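Local coordinates for protein esterase (Xanthomonas oryzae pv. oryzae, PDB 3H2G) that hydrolyses ester bonds as a rice cell wall-degrading esterase and contributes to the pathogen's virulence on rice, at residues A[331-339]-A[371-380]. Sequence-based numbering, arbitrary orientation.
Sequences CGSSNDATV and DNSAFAHMLT
His377 and Asp336 meet in the alpha/beta-hydrolase fold where the loop after strand 328-332 meets the chain that leads into and begins helix 376-396. With Ser176, on what looks like the nucleophile elbow, they have the geometry of a Ser-His-Asp triad and are probably its histidine and acid. The ND1 of His377 donates to Asp336 OD2 at 2.6 Å, nearly straight at 172°; OD2 lies in the imidazole plane and accepts through its syn lone pair. On the far side of the ring, NE2 is hydrogen-bonded to Ser176 OG. The other carboxylate oxygen, OD1, takes the backbone N of Thr338 and Val339, both at 2.9 Å, so Asp336 is held through both oxygens.

Apolar atoms hold the ring as well: Thr338 CB sits over one face of the imidazole in a CH-pi contact, with its CG2 above the ring nearer the rim, and Val339 CG2 comes within 3.4 Å of His377 CE1.

Backbone bonds join the loops in a single bridge, with Ser373 N giving to Asn335 O (2.9 Å) and Ala337 N to Ser373 O (3.2 Å). Beside the bridge, Asn335 ND2 donates to Asn372 OD1, and the OD1 of Asn335 accepts from Thr366 N. Thr338 OG1, swung beside its own backbone N (chi1 -64°), reaches across to donate to Ala374 O at 2.9 Å. A water links Ser333 OG to Ala376 O, donating to that carbonyl at 3.0 Å.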
loop_
_atom_site.group_PDB
_atom_site.type_symbol
_atom_site.label_atom_id
_atom_site.label_comp_id
_atom_site.label_asym_id
_atom_site.label_seq_id
_atom_site.Cartn_x
_atom_site.Cartn_y
_atom_site.Cartn_z
ATOM N N CYS A 331 -12.228 -1.690 -3.282
ATOM C CA CYS A 331 -12.748 -0.369 -3.603
ATOM C C CYS A 331 -11.828 0.343 -4.578
ATOM O O CYS A 331 -10.612 0.152 -4.565
ATOM C CB CYS A 331 -12.897 0.460 -2.324
ATOM S SG CYS A 331 -13.761 2.061 -2.494
ATOM N N GLY A 332 -12.427 1.163 -5.431
ATOM C CA GLY A 332 -11.662 1.903 -6.410
ATOM C C GLY A 332 -12.596 2.828 -7.157
ATOM O O GLY A 332 -13.757 2.977 -6.776
ATOM N N SER A 333 -12.094 3.447 -8.219
ATOM C CA SER A 333 -12.895 4.362 -9.018
ATOM C C SER A 333 -12.701 4.095 -10.503
ATOM O O SER A 333 -11.576 3.885 -10.962
ATOM C CB SER A 333 -12.506 5.810 -8.706
ATOM O OG SER A 333 -13.063 6.701 -9.661
ATOM N N SER A 334 -13.798 4.100 -11.254
ATOM C CA SER A 334 -13.714 3.880 -12.691
ATOM C C SER A 334 -13.142 5.113 -13.404
ATOM O O SER A 334 -13.010 5.127 -14.629
ATOM C CB SER A 334 -15.090 3.509 -13.259
ATOM O OG SER A 334 -16.099 4.381 -12.787
ATOM N N ASN A 335 -12.800 6.145 -12.635
ATOM C CA ASN A 335 -12.200 7.362 -13.198
ATOM C C ASN A 335 -10.675 7.220 -13.107
ATOM O O ASN A 335 -9.933 7.965 -13.746
ATOM C CB ASN A 335 -12.588 8.610 -12.391
ATOM C CG ASN A 335 -14.062 8.957 -12.487
ATOM O OD1 ASN A 335 -14.718 9.175 -11.469
ATOM N ND2 ASN A 335 -14.584 9.036 -13.705
ATOM N N ASP A 336 -10.230 6.259 -12.300
ATOM C CA ASP A 336 -8.809 5.999 -12.043
ATOM C C ASP A 336 -8.002 5.480 -13.237
ATOM O O ASP A 336 -8.172 4.338 -13.661
ATOM C CB ASP A 336 -8.687 5.001 -10.886
ATOM C CG ASP A 336 -7.298 4.970 -10.271
ATOM O OD1 ASP A 336 -6.318 5.355 -10.943
ATOM O OD2 ASP A 336 -7.191 4.538 -9.105
ATOM N N ALA A 337 -7.109 6.317 -13.761
ATOM C CA ALA A 337 -6.275 5.938 -14.898
ATOM C C ALA A 337 -4.891 5.442 -14.468
ATOM O O ALA A 337 -4.134 4.922 -15.289
ATOM C CB ALA A 337 -6.131 7.121 -15.861
ATOM N N THR A 338 -4.555 5.605 -13.192
ATOM C CA THR A 338 -3.257 5.143 -12.700
ATOM C C THR A 338 -3.343 3.647 -12.397
ATOM O O THR A 338 -2.458 2.871 -12.765
ATOM C CB THR A 338 -2.826 5.922 -11.437
ATOM O OG1 THR A 338 -2.642 7.307 -11.772
ATOM C CG2 THR A 338 -1.515 5.369 -10.889
ATOM N N VAL A 339 -4.420 3.249 -11.729
ATOM C CA VAL A 339 -4.660 1.845 -11.412
ATOM C C VAL A 339 -6.107 1.556 -11.813
ATOM O O VAL A 339 -7.029 1.722 -11.010
ATOM C CB VAL A 339 -4.474 1.553 -9.901
ATOM C CG1 VAL A 339 -4.789 0.088 -9.612
ATOM C CG2 VAL A 339 -3.043 1.874 -9.482
ATOM N N ASP A 371 -14.228 12.932 -16.061
ATOM C CA ASP A 371 -13.455 12.953 -14.826
ATOM C C ASP A 371 -12.346 11.900 -14.811
ATOM O O ASP A 371 -11.589 11.809 -13.842
ATOM C CB ASP A 371 -14.371 12.745 -13.617
ATOM C CG ASP A 371 -15.430 13.824 -13.492
ATOM O OD1 ASP A 371 -15.066 15.020 -13.426
ATOM O OD2 ASP A 371 -16.627 13.471 -13.455
ATOM N N ASN A 372 -12.255 11.101 -15.871
ATOM C CA ASN A 372 -11.211 10.081 -15.945
ATOM C C ASN A 372 -9.873 10.801 -15.940
ATOM O O ASN A 372 -9.663 11.739 -16.709
ATOM C CB ASN A 372 -11.352 9.243 -17.219
ATOM C CG ASN A 372 -12.529 8.292 -17.161
ATOM O OD1 ASN A 372 -13.290 8.287 -16.195
ATOM N ND2 ASN A 372 -12.685 7.478 -18.198
ATOM N N SER A 373 -8.968 10.362 -15.073
ATOM C CA SER A 373 -7.669 11.004 -14.961
ATOM C C SER A 373 -6.737 10.214 -14.060
ATOM O O SER A 373 -7.182 9.434 -13.218
ATOM C CB SER A 373 -7.853 12.418 -14.391
ATOM O OG SER A 373 -6.627 12.979 -13.961
ATOM N N ALA A 374 -5.437 10.420 -14.244
ATOM C CA ALA A 374 -4.440 9.746 -13.425
ATOM C C ALA A 374 -4.583 10.271 -11.999
ATOM O O ALA A 374 -4.328 9.554 -11.033
ATOM C CB ALA A 374 -3.044 10.046 -13.954
ATOM N N PHE A 375 -5.006 11.526 -11.881
ATOM C CA PHE A 375 -5.179 12.169 -10.581
ATOM C C PHE A 375 -6.411 11.704 -9.816
ATOM O O PHE A 375 -6.556 12.000 -8.627
ATOM C CB PHE A 375 -5.230 13.691 -10.745
ATOM C CG PHE A 375 -3.959 14.282 -11.282
ATOM C CD1 PHE A 375 -3.747 14.385 -12.654
ATOM C CD2 PHE A 375 -2.958 14.707 -10.414
ATOM C CE1 PHE A 375 -2.554 14.904 -13.154
ATOM C CE2 PHE A 375 -1.759 15.226 -10.905
ATOM C CZ PHE A 375 -1.560 15.323 -12.278
ATOM N N ALA A 376 -7.304 10.987 -10.487
ATOM C CA ALA A 376 -8.505 10.494 -9.822
ATOM C C ALA A 376 -8.100 9.388 -8.854
ATOM O O ALA A 376 -8.859 9.019 -7.956
ATOM C CB ALA A 376 -9.502 9.965 -10.850
ATOM N N HIS A 377 -6.888 8.868 -9.044
ATOM C CA HIS A 377 -6.353 7.805 -8.202
ATOM C C HIS A 377 -6.284 8.260 -6.743
ATOM O O HIS A 377 -6.782 7.579 -5.848
ATOM C CB HIS A 377 -4.955 7.411 -8.701
ATOM C CG HIS A 377 -4.338 6.257 -7.964
ATOM N ND1 HIS A 377 -4.923 5.011 -7.902
ATOM C CD2 HIS A 377 -3.166 6.155 -7.291
ATOM C CE1 HIS A 377 -4.139 4.190 -7.224
ATOM N NE2 HIS A 377 -3.065 4.861 -6.844
ATOM N N MET A 378 -5.675 9.421 -6.513
ATOM C CA MET A 378 -5.525 9.954 -5.164
ATOM C C MET A 378 -6.845 10.229 -4.449
ATOM O O MET A 378 -6.912 10.185 -3.217
ATOM C CB MET A 378 -4.673 11.230 -5.194
ATOM C CG MET A 378 -3.213 10.995 -5.579
ATOM S SD MET A 378 -2.957 10.648 -7.340
ATOM C CE MET A 378 -2.663 12.308 -7.950
ATOM N N LEU A 379 -7.893 10.510 -5.215
ATOM C CA LEU A 379 -9.202 10.787 -4.633
ATOM C C LEU A 379 -9.793 9.557 -3.942
ATOM O O LEU A 379 -10.581 9.687 -3.008
ATOM C CB LEU A 379 -10.175 11.263 -5.716
ATOM C CG LEU A 379 -9.769 12.510 -6.504
ATOM C CD1 LEU A 379 -10.772 12.759 -7.624
ATOM C CD2 LEU A 379 -9.693 13.706 -5.566
ATOM N N THR A 380 -9.406 8.367 -4.395
ATOM C CA THR A 380 -9.941 7.135 -3.817
ATOM C C THR A 380 -9.448 6.819 -2.416
ATOM O O THR A 380 -10.077 6.042 -1.703
ATOM C CB THR A 380 -9.644 5.900 -4.704
ATOM O OG1 THR A 380 -8.236 5.628 -4.706
ATOM C CG2 THR A 380 -10.116 6.142 -6.129
HETATM O O HOH W 1 -11.878 8.811 -8.310
#